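Local coordinates for beta-lactamase (Klebsiella pneumoniae, PDB 6KBY), which probably hydrolyses beta-lactam antibiotics to substituted beta-amino acids as a class C beta-lactamase, and binds adenosine monophosphate in its ligand pocket, at residues L22-M27 against Y48-A53; N31-S36 against A346-S351; V37-N42 against M340-L345; A53-Q58 against W207-K212. All blocks are in the same frame, centred on the assembly; numbering follows the deposited sequence.

Contact 1: L22-M27 against Y48-A53; sequences LIQPLM and YNYGLA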
# COMPACT_ATOMS: atom_id res chain seq x y z
N LEU A 22 -7.42 5.54 21.74
CA LEU A 22 -6.85 4.31 21.22
C LEU A 22 -5.35 4.42 20.95
O LEU A 22 -4.61 3.46 21.20
CB LEU A 22 -7.57 3.90 19.93
CG LEU A 22 -9.02 3.49 20.14
CD1 LEU A 22 -9.79 3.48 18.83
CD2 LEU A 22 -9.10 2.12 20.80
N ILE A 23 -4.90 5.56 20.44
CA ILE A 23 -3.51 5.69 20.01
C ILE A 23 -2.57 5.83 21.20
O ILE A 23 -1.46 5.27 21.19
CB ILE A 23 -3.36 6.84 19.00
CG1 ILE A 23 -4.11 6.51 17.71
CG2 ILE A 23 -1.89 7.15 18.73
CD1 ILE A 23 -3.55 5.30 16.95
N GLN A 24 -2.94 6.60 22.22
CA GLN A 24 -2.02 6.77 23.35
C GLN A 24 -1.70 5.45 24.04
O GLN A 24 -0.50 5.17 24.24
CB GLN A 24 -2.50 7.87 24.29
CG GLN A 24 -2.43 9.24 23.66
CD GLN A 24 -2.83 10.33 24.63
OE1 GLN A 24 -3.68 10.12 25.49
NE2 GLN A 24 -2.20 11.49 24.51
N PRO A 25 -2.66 4.61 24.41
CA PRO A 25 -2.28 3.31 24.98
C PRO A 25 -1.54 2.42 24.00
O PRO A 25 -0.62 1.70 24.41
CB PRO A 25 -3.63 2.71 25.43
CG PRO A 25 -4.55 3.91 25.57
CD PRO A 25 -4.12 4.82 24.46
N LEU A 26 -1.92 2.45 22.72
CA LEU A 26 -1.21 1.68 21.71
C LEU A 26 0.27 2.03 21.68
O LEU A 26 1.14 1.15 21.65
CB LEU A 26 -1.85 1.95 20.34
CG LEU A 26 -1.22 1.22 19.16
CD1 LEU A 26 -1.65 -0.24 19.13
CD2 LEU A 26 -1.58 1.93 17.86
N MET A 27 0.58 3.33 21.68
CA MET A 27 1.97 3.75 21.62
C MET A 27 2.71 3.43 22.91
O MET A 27 3.89 3.07 22.88
CB MET A 27 2.05 5.25 21.34
CG MET A 27 1.57 5.61 19.95
SD MET A 27 1.61 7.38 19.60
CE MET A 27 3.37 7.72 19.67
N TYR A 48 -3.91 13.89 13.28
CA TYR A 48 -3.51 13.84 14.68
C TYR A 48 -2.08 13.32 14.75
O TYR A 48 -1.78 12.24 14.24
CB TYR A 48 -4.46 12.96 15.48
CG TYR A 48 -5.89 13.43 15.37
CD1 TYR A 48 -6.30 14.62 15.96
CD2 TYR A 48 -6.84 12.71 14.64
CE1 TYR A 48 -7.60 15.07 15.85
CE2 TYR A 48 -8.15 13.17 14.52
CZ TYR A 48 -8.51 14.34 15.13
OH TYR A 48 -9.81 14.80 15.03
N ASN A 49 -1.20 14.09 15.38
CA ASN A 49 0.21 13.74 15.50
C ASN A 49 0.56 13.46 16.95
O ASN A 49 0.08 14.14 17.86
CB ASN A 49 1.08 14.88 14.97
CG ASN A 49 0.81 15.18 13.52
OD1 ASN A 49 0.64 14.26 12.71
ND2 ASN A 49 0.73 16.45 13.18
N TYR A 50 1.42 12.46 17.15
CA TYR A 50 1.75 11.99 18.49
C TYR A 50 3.24 11.72 18.59
O TYR A 50 3.81 11.06 17.73
CB TYR A 50 1.03 10.67 18.79
CG TYR A 50 -0.47 10.74 18.67
CD1 TYR A 50 -1.11 10.53 17.45
CD2 TYR A 50 -1.26 11.00 19.79
CE1 TYR A 50 -2.48 10.59 17.34
CE2 TYR A 50 -2.64 11.06 19.69
CZ TYR A 50 -3.24 10.86 18.46
OH TYR A 50 -4.61 10.91 18.34
N GLY A 51 3.86 12.19 19.67
CA GLY A 51 5.18 11.70 20.00
C GLY A 51 6.28 12.21 19.09
O GLY A 51 6.25 13.34 18.60
N LEU A 52 7.26 11.34 18.87
CA LEU A 52 8.57 11.72 18.34
C LEU A 52 8.86 11.04 17.01
O LEU A 52 8.75 9.82 16.89
CB LEU A 52 9.67 11.33 19.32
CG LEU A 52 9.53 11.91 20.72
CD1 LEU A 52 10.69 11.45 21.60
CD2 LEU A 52 9.47 13.42 20.64
N ALA A 53 9.29 11.86 16.03
CA ALA A 53 9.85 11.35 14.79
C ALA A 53 11.26 10.80 15.00
O ALA A 53 11.68 9.89 14.28
CB ALA A 53 9.88 12.47 13.76
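The ring of Tyr50 lies under the methyl CG2 of Ile23, which sits over the centre of one face, 3.6 Å from CG2 to the ring centroid and only 9° off the ring normal. That is close to an ideal CH-pi approach: the distances from Ile23 CG2 to the ring carbons of Tyr50 vary little, from 3.7 Å at CD1 to 4.1 Å at CE2. The torsion of Ile23 explains the choice of branch, since CG2 stands anti to the backbone N and meets the ring while CG1 is carried off beside that N and leads CD1 away. Met27 and Gln24 approach the same ring obliquely. The Met27 sulfur makes a Met-aromatic contact, with SD 5.0 Å from the ring centroid of Tyr50 and 48° off its normal, and the same SD presses closer on Tyr50 CB, at 3.4 Å. A bend at chi3 turns the Met27 methyl CE toward the backbone, where it comes within 4.4 Å of Gly51 CA. The phenol OH of Tyr50 is hydrogen-bonded to Asp20, one turn back on the helix. Segment 22-27 of helix 11-30 runs at 24° to residues 48-50 of strand 44-50, an outermost strand of the large antiparallel sheet, and Ile23 and Met27 also pack on Met35 of the adjoining strand 34-41.

Contact 2: N31-S36 against A346-S351; sequences NIPGMS and ANKNYS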
# COMPACT_ATOMS: atom_id res chain seq x y z
N ASN A 31 5.64 0.74 22.83
CA ASN A 31 6.81 1.60 22.79
C ASN A 31 7.06 2.18 21.39
O ASN A 31 8.18 2.19 20.88
CB ASN A 31 8.05 0.91 23.34
CG ASN A 31 9.11 1.88 23.76
OD1 ASN A 31 8.81 2.96 24.27
ND2 ASN A 31 10.37 1.52 23.55
N ILE A 32 5.98 2.65 20.77
CA ILE A 32 6.06 3.30 19.46
C ILE A 32 6.43 4.76 19.69
O ILE A 32 5.68 5.47 20.37
CB ILE A 32 4.71 3.24 18.75
CG1 ILE A 32 4.29 1.78 18.50
CG2 ILE A 32 4.75 4.03 17.45
CD1 ILE A 32 2.81 1.63 18.19
N PRO A 33 7.54 5.26 19.15
CA PRO A 33 7.93 6.64 19.48
C PRO A 33 7.00 7.70 18.91
O PRO A 33 6.71 8.68 19.60
CB PRO A 33 9.36 6.76 18.92
CG PRO A 33 9.85 5.35 18.87
CD PRO A 33 8.64 4.53 18.49
N GLY A 34 6.55 7.53 17.68
CA GLY A 34 5.77 8.57 17.01
C GLY A 34 4.74 7.99 16.07
O GLY A 34 4.97 6.95 15.44
N MET A 35 3.60 8.67 15.97
CA MET A 35 2.57 8.28 15.03
C MET A 35 1.90 9.51 14.44
O MET A 35 1.88 10.58 15.05
CB MET A 35 1.47 7.41 15.66
CG MET A 35 1.94 6.04 16.06
SD MET A 35 0.64 4.88 16.53
CE MET A 35 -0.20 4.60 14.97
N SER A 36 1.32 9.33 13.26
CA SER A 36 0.34 10.26 12.75
C SER A 36 -0.85 9.45 12.26
O SER A 36 -0.68 8.42 11.59
CB SER A 36 0.90 11.15 11.64
OG SER A 36 -0.08 12.07 11.22
N ALA A 346 3.32 4.84 11.82
CA ALA A 346 4.12 4.71 13.03
C ALA A 346 5.57 4.46 12.65
O ALA A 346 5.86 3.81 11.64
CB ALA A 346 3.66 3.52 13.88
N ASN A 347 6.49 4.96 13.49
CA ASN A 347 7.92 4.67 13.33
C ASN A 347 8.40 3.54 14.24
O ASN A 347 9.53 3.55 14.76
CB ASN A 347 8.78 5.93 13.44
CG ASN A 347 8.70 6.59 14.80
OD1 ASN A 347 7.88 6.21 15.63
ND2 ASN A 347 9.54 7.61 15.01
N LYS A 348 7.54 2.55 14.42
CA LYS A 348 7.93 1.23 14.88
C LYS A 348 7.00 0.24 14.20
O LYS A 348 5.82 0.54 13.98
CB LYS A 348 7.84 1.10 16.41
CG LYS A 348 8.19 -0.30 16.92
CD LYS A 348 8.32 -0.34 18.43
CE LYS A 348 9.66 0.19 18.87
NZ LYS A 348 10.77 -0.75 18.52
N ASN A 349 7.54 -0.91 13.82
CA ASN A 349 6.77 -1.98 13.20
C ASN A 349 6.09 -2.77 14.31
O ASN A 349 6.71 -3.64 14.94
CB ASN A 349 7.71 -2.86 12.38
CG ASN A 349 7.00 -4.00 11.67
OD1 ASN A 349 5.85 -4.33 11.95
ND2 ASN A 349 7.72 -4.63 10.75
N TYR A 350 4.82 -2.47 14.57
CA TYR A 350 4.02 -3.18 15.56
C TYR A 350 2.97 -4.02 14.84
O TYR A 350 2.69 -3.82 13.66
CB TYR A 350 3.39 -2.19 16.56
CG TYR A 350 2.34 -1.30 15.95
CD1 TYR A 350 2.69 -0.23 15.13
CD2 TYR A 350 1.00 -1.53 16.18
CE1 TYR A 350 1.72 0.57 14.55
CE2 TYR A 350 0.03 -0.73 15.62
CZ TYR A 350 0.39 0.32 14.80
OH TYR A 350 -0.59 1.10 14.24
N SER A 351 2.39 -4.97 15.57
CA SER A 351 1.69 -6.06 14.90
C SER A 351 0.46 -5.60 14.12
O SER A 351 -0.27 -4.68 14.52
CB SER A 351 1.34 -7.17 15.88
OG SER A 351 0.43 -6.72 16.86
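The branches of Ile32 divide the work against Ala346, Lys348 and Tyr350. From CB, the methyl CG2 turns to Ala346 and stops 3.8 Å from its CB, while CG1 passes the aliphatic root of Lys348, 4.2 Å from that residue's CB. The tip, CD1, settles over one face of the Tyr350 ring, 3.8 Å from the centroid and 20° off the normal, displaced toward the rim at Tyr350 CD1 and CG. CG1 leaves anti to the carbonyl carbon and chi2 is extended, which is how a residue beside the sheet touches a ring two residues beyond Lys348. The side chains of Met35 and Tyr350 come at each other from opposite directions, with Met35 CE ending near Tyr350 OH, while Met35 CG packs on Ala346 CB. Met35 and Ala346 form an antiparallel non-hydrogen-bonded pair, here at the end of the central sheet of the class C fold, where strand 34-41 begins and strand 340-346 ends. Beyond that pair Asn347 grips Gly34 with both its backbone N and its side-chain OD1. Gly34 N donates to Asn347 OD1 at 2.8 Å, a bent bond (134° at the hydrogen), and Asn347 N returns one to Gly34 O at 3.2 Å, much straighter at 160°. With CG held between N and the carbonyl carbon, the Asn347 amide folds back to Gly34 while ND2 serves Leu52 O outside the contact. The Lys348 chain passes Asn31 O at CE, and its NZ forms a salt bridge with Asp213.

Contact 3: V37-N42 against M340-L345; sequences VAVTVN and MGIVML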
# COMPACT_ATOMS: atom_id res chain seq x y z
N VAL A 37 -2.04 9.91 12.61
CA VAL A 37 -3.28 9.28 12.18
C VAL A 37 -4.10 10.33 11.45
O VAL A 37 -4.34 11.42 11.99
CB VAL A 37 -4.06 8.72 13.38
CG1 VAL A 37 -5.39 8.12 12.92
CG2 VAL A 37 -3.22 7.71 14.13
N ALA A 38 -4.52 10.02 10.23
CA ALA A 38 -5.33 10.91 9.42
C ALA A 38 -6.65 10.22 9.15
O ALA A 38 -6.68 9.04 8.76
CB ALA A 38 -4.61 11.21 8.10
N VAL A 39 -7.75 10.95 9.35
CA VAL A 39 -9.10 10.44 9.16
C VAL A 39 -9.85 11.39 8.23
O VAL A 39 -9.75 12.61 8.37
CB VAL A 39 -9.85 10.34 10.51
CG1 VAL A 39 -11.30 9.94 10.32
CG2 VAL A 39 -9.14 9.36 11.44
N THR A 40 -10.60 10.83 7.29
CA THR A 40 -11.56 11.60 6.51
C THR A 40 -12.96 11.04 6.70
O THR A 40 -13.15 9.82 6.71
CB THR A 40 -11.19 11.67 5.01
OG1 THR A 40 -12.07 12.58 4.35
CG2 THR A 40 -11.27 10.30 4.33
N VAL A 41 -13.92 11.93 6.89
CA VAL A 41 -15.34 11.57 6.94
C VAL A 41 -16.14 12.84 6.72
O VAL A 41 -15.74 13.93 7.15
CB VAL A 41 -15.72 10.87 8.27
CG1 VAL A 41 -15.39 11.74 9.47
CG2 VAL A 41 -17.19 10.48 8.28
N ASN A 42 -17.27 12.71 6.02
CA ASN A 42 -18.16 13.84 5.73
C ASN A 42 -17.43 14.94 4.96
O ASN A 42 -17.75 16.12 5.08
CB ASN A 42 -18.81 14.39 7.01
CG ASN A 42 -20.01 15.27 6.72
OD1 ASN A 42 -20.75 15.05 5.76
ND2 ASN A 42 -20.20 16.28 7.56
N MET A 340 -15.36 7.37 4.04
CA MET A 340 -14.56 7.43 5.24
C MET A 340 -13.28 6.64 5.03
O MET A 340 -13.26 5.62 4.33
CB MET A 340 -15.31 6.98 6.47
CG MET A 340 -15.66 5.54 6.48
SD MET A 340 -16.58 5.14 7.97
CE MET A 340 -17.77 6.45 8.09
N GLY A 341 -12.21 7.14 5.62
CA GLY A 341 -10.92 6.50 5.45
C GLY A 341 -9.99 6.88 6.57
O GLY A 341 -10.19 7.89 7.26
N ILE A 342 -8.96 6.05 6.74
CA ILE A 342 -7.98 6.26 7.79
C ILE A 342 -6.60 5.87 7.29
O ILE A 342 -6.44 4.89 6.55
CB ILE A 342 -8.35 5.51 9.09
CG1 ILE A 342 -7.38 5.85 10.21
CG2 ILE A 342 -8.44 4.01 8.86
CD1 ILE A 342 -7.82 5.33 11.56
N VAL A 343 -5.61 6.66 7.69
CA VAL A 343 -4.19 6.37 7.51
C VAL A 343 -3.57 6.35 8.90
O VAL A 343 -3.73 7.31 9.67
CB VAL A 343 -3.52 7.47 6.67
CG1 VAL A 343 -2.05 7.16 6.45
CG2 VAL A 343 -4.25 7.67 5.34
N MET A 344 -2.85 5.28 9.23
CA MET A 344 -2.14 5.19 10.51
C MET A 344 -0.68 4.93 10.21
O MET A 344 -0.34 3.88 9.67
CB MET A 344 -2.70 4.05 11.36
CG MET A 344 -4.13 4.24 11.80
SD MET A 344 -4.91 2.72 12.37
CE MET A 344 -3.81 2.20 13.68
N LEU A 345 0.19 5.88 10.58
CA LEU A 345 1.62 5.76 10.36
C LEU A 345 2.35 5.74 11.70
O LEU A 345 2.04 6.53 12.59
CB LEU A 345 2.15 6.93 9.54
CG LEU A 345 1.41 7.19 8.23
CD1 LEU A 345 2.06 8.33 7.47
CD2 LEU A 345 1.34 5.94 7.37
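Val37 and Ile342 mesh on the face of the sheet that also carries Val39 and Met344. Ile342 extends its longer branch between the two valines of the partner strand: CD1 rests 3.9 Å from Val37 CG1, and CG1 lies 4.1 Å from Val39 CG2. Its reach comes from CG1 standing anti to the backbone N (chi1 -175°) with chi2 also extended. Val37 CG1 is shared in turn, since it also meets Met344 CG, leaving this methyl set between two side chains of the opposite strand. Further along, Val41 and Met340 lie side by side and point the same way. A bend at chi3 brings Met340 CE to Val41 CG2.

The other face is shallower. Ala38 and Val343 touch through their CB atoms, 4.1 Å apart, and Thr40 finds only glycine opposite: its methyl CG2 lies over the backbone of Gly341, 3.5 Å from Gly341 N. Thr40 OG1 is directed elsewhere, to Asn45. Helix 234-244 covers this face, touching Thr40 and Val343, whereas helices 11-30 and 352-364 cover the Val37-Ile342 face.

The backbones supply the frame. Ala38 and Val343 exchange two bonds, Ala38 N to Val343 O at 2.9 Å and Val343 N to Ala38 O at 2.8 Å; Thr40 and Gly341 exchange a second pair. The strand axes run at 177°, an almost exactly antiparallel pairing of first and last strands, with helices on both faces, as in the alpha/beta domain of class C beta-lactamases.

Contact 4: A53-Q58 against W207-K212; sequences AAKQPQ and WGYNKK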
# COMPACT_ATOMS: atom_id res chain seq x y z
N ALA A 53 9.29 11.86 16.03
CA ALA A 53 9.85 11.35 14.79
C ALA A 53 11.26 10.80 15.00
O ALA A 53 11.68 9.89 14.28
CB ALA A 53 9.88 12.47 13.76
N ALA A 54 11.99 11.34 15.97
CA ALA A 54 13.33 10.89 16.29
C ALA A 54 13.57 11.10 17.78
O ALA A 54 13.08 12.08 18.35
CB ALA A 54 14.39 11.66 15.50
N LYS A 55 14.31 10.19 18.40
CA LYS A 55 14.58 10.28 19.83
C LYS A 55 15.79 11.14 20.16
O LYS A 55 15.77 11.89 21.14
CB LYS A 55 14.80 8.88 20.41
CG LYS A 55 13.61 7.96 20.31
CD LYS A 55 13.90 6.64 20.99
CE LYS A 55 12.77 5.66 20.78
NZ LYS A 55 13.01 4.37 21.49
N GLN A 56 16.85 11.03 19.37
CA GLN A 56 18.12 11.66 19.72
C GLN A 56 18.88 12.11 18.48
O GLN A 56 19.39 11.28 17.73
CB GLN A 56 18.97 10.70 20.54
CG GLN A 56 20.19 11.33 21.17
CD GLN A 56 19.89 12.68 21.80
OE1 GLN A 56 18.95 12.82 22.58
NE2 GLN A 56 20.69 13.68 21.46
N PRO A 57 18.94 13.43 18.23
CA PRO A 57 18.25 14.50 18.97
C PRO A 57 16.73 14.43 18.80
O PRO A 57 16.25 14.00 17.75
CB PRO A 57 18.79 15.78 18.31
CG PRO A 57 20.08 15.38 17.70
CD PRO A 57 19.86 13.98 17.23
N GLN A 58 16.01 14.85 19.83
CA GLN A 58 14.56 14.70 19.84
C GLN A 58 13.91 15.59 18.79
O GLN A 58 14.24 16.77 18.67
CB GLN A 58 14.04 15.06 21.23
CG GLN A 58 12.57 14.80 21.44
CD GLN A 58 12.16 14.92 22.89
OE1 GLN A 58 12.62 14.16 23.74
NE2 GLN A 58 11.29 15.87 23.18
N TRP A 207 12.97 8.73 11.92
CA TRP A 207 13.73 7.50 12.05
C TRP A 207 12.78 6.39 12.48
O TRP A 207 11.84 6.62 13.24
CB TRP A 207 14.87 7.68 13.06
CG TRP A 207 15.99 8.46 12.47
CD1 TRP A 207 16.19 9.81 12.55
CD2 TRP A 207 17.03 7.95 11.63
NE1 TRP A 207 17.31 10.16 11.83
CE2 TRP A 207 17.84 9.04 11.26
CE3 TRP A 207 17.35 6.67 11.16
CZ2 TRP A 207 18.97 8.88 10.45
CZ3 TRP A 207 18.47 6.52 10.36
CH2 TRP A 207 19.26 7.62 10.01
N GLY A 208 13.02 5.20 11.95
CA GLY A 208 12.32 4.03 12.43
C GLY A 208 13.08 3.37 13.55
O GLY A 208 14.29 3.53 13.66
N TYR A 209 12.38 2.64 14.40
CA TYR A 209 13.00 1.98 15.54
C TYR A 209 12.73 0.49 15.46
O TYR A 209 11.57 0.06 15.52
CB TYR A 209 12.56 2.64 16.86
CG TYR A 209 13.13 4.03 16.91
CD1 TYR A 209 12.46 5.10 16.32
CD2 TYR A 209 14.39 4.27 17.44
CE1 TYR A 209 13.00 6.37 16.31
CE2 TYR A 209 14.95 5.53 17.43
CZ TYR A 209 14.25 6.58 16.87
OH TYR A 209 14.80 7.84 16.85
N ASN A 210 13.80 -0.29 15.29
CA ASN A 210 13.67 -1.72 15.02
C ASN A 210 13.40 -2.48 16.32
O ASN A 210 13.16 -1.89 17.38
CB ASN A 210 14.87 -2.24 14.22
CG ASN A 210 16.17 -2.26 15.02
OD1 ASN A 210 16.18 -2.04 16.23
ND2 ASN A 210 17.27 -2.54 14.34
N LYS A 211 13.45 -3.81 16.25
CA LYS A 211 13.11 -4.63 17.41
C LYS A 211 14.06 -4.38 18.58
O LYS A 211 13.66 -4.53 19.74
CB LYS A 211 13.15 -6.11 17.04
CG LYS A 211 12.02 -6.56 16.16
CD LYS A 211 12.16 -8.04 15.88
CE LYS A 211 11.05 -8.55 14.99
NZ LYS A 211 11.14 -10.02 14.84
N LYS A 212 15.31 -4.02 18.30
CA LYS A 212 16.25 -3.67 19.34
C LYS A 212 16.30 -2.16 19.59
O LYS A 212 17.22 -1.68 20.26
CB LYS A 212 17.64 -4.24 19.03
CG LYS A 212 17.66 -5.76 19.14
CD LYS A 212 19.01 -6.37 18.83
CE LYS A 212 18.94 -7.90 18.95
NZ LYS A 212 20.23 -8.56 18.63
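Two hydrogen bonds tie Ala53 and Lys55 to Trp207 and Tyr209. Trp207 N donates to Ala53 O at 2.9 Å, somewhat bent (143° at the hydrogen). Lys55 N donates to the phenol oxygen of Tyr209, likewise at 2.9 Å but straighter at 160°, so a side chain here receives a backbone N-H.

The aromatic contacts come next. The Lys55 chain, extended beyond CG, slides past Tyr209 in the opposite direction. Its CE lies over one face of the Tyr209 ring, 4.0 Å from the centroid though offset toward the rim, a CH-pi contact. NZ of Lys55 follows at 4.8 Å from the same centroid, an off-centre cation-pi approach. The same phenol ring has Ala53 O and Ala54 CA at its edge.

Apolar packing is added by Ala54 CB, which meets Trp207 CD1 at the indole edge at 3.9 Å; the indole itself stacks on His217.

Tyr209 belongs to the small hairpin of strands 208-209 and 215-216. Ala53 and Ala54 both face Gln59, a classic beta bulge in the two-stranded hairpin built from strands 54-55 and 58-60.

How the contacts relate
Contacts 2 and 3 are successive parts of one strand pairing, joined where Ser36 O meets Leu345 N at 2.9 Å, and contact 3 is nested within the long chain loop that contact 2 closes. Contact 1 adds the helix and the edge strand beside them: Leu52 N bonds Pro33 O at 2.8 Å, and Ile23 CD1 packs on Val37 CG2 at 3.7 Å. Contact 4 shares Ala53 with contact 1 and meets contact 2 through Asn347 O and Tyr209 N, 3.0 Å apart. None reaches the nucleotide: the side chains of Tyr350, Met344 and Tyr209 lie about 12, 13 and 14 Å from bound AMP.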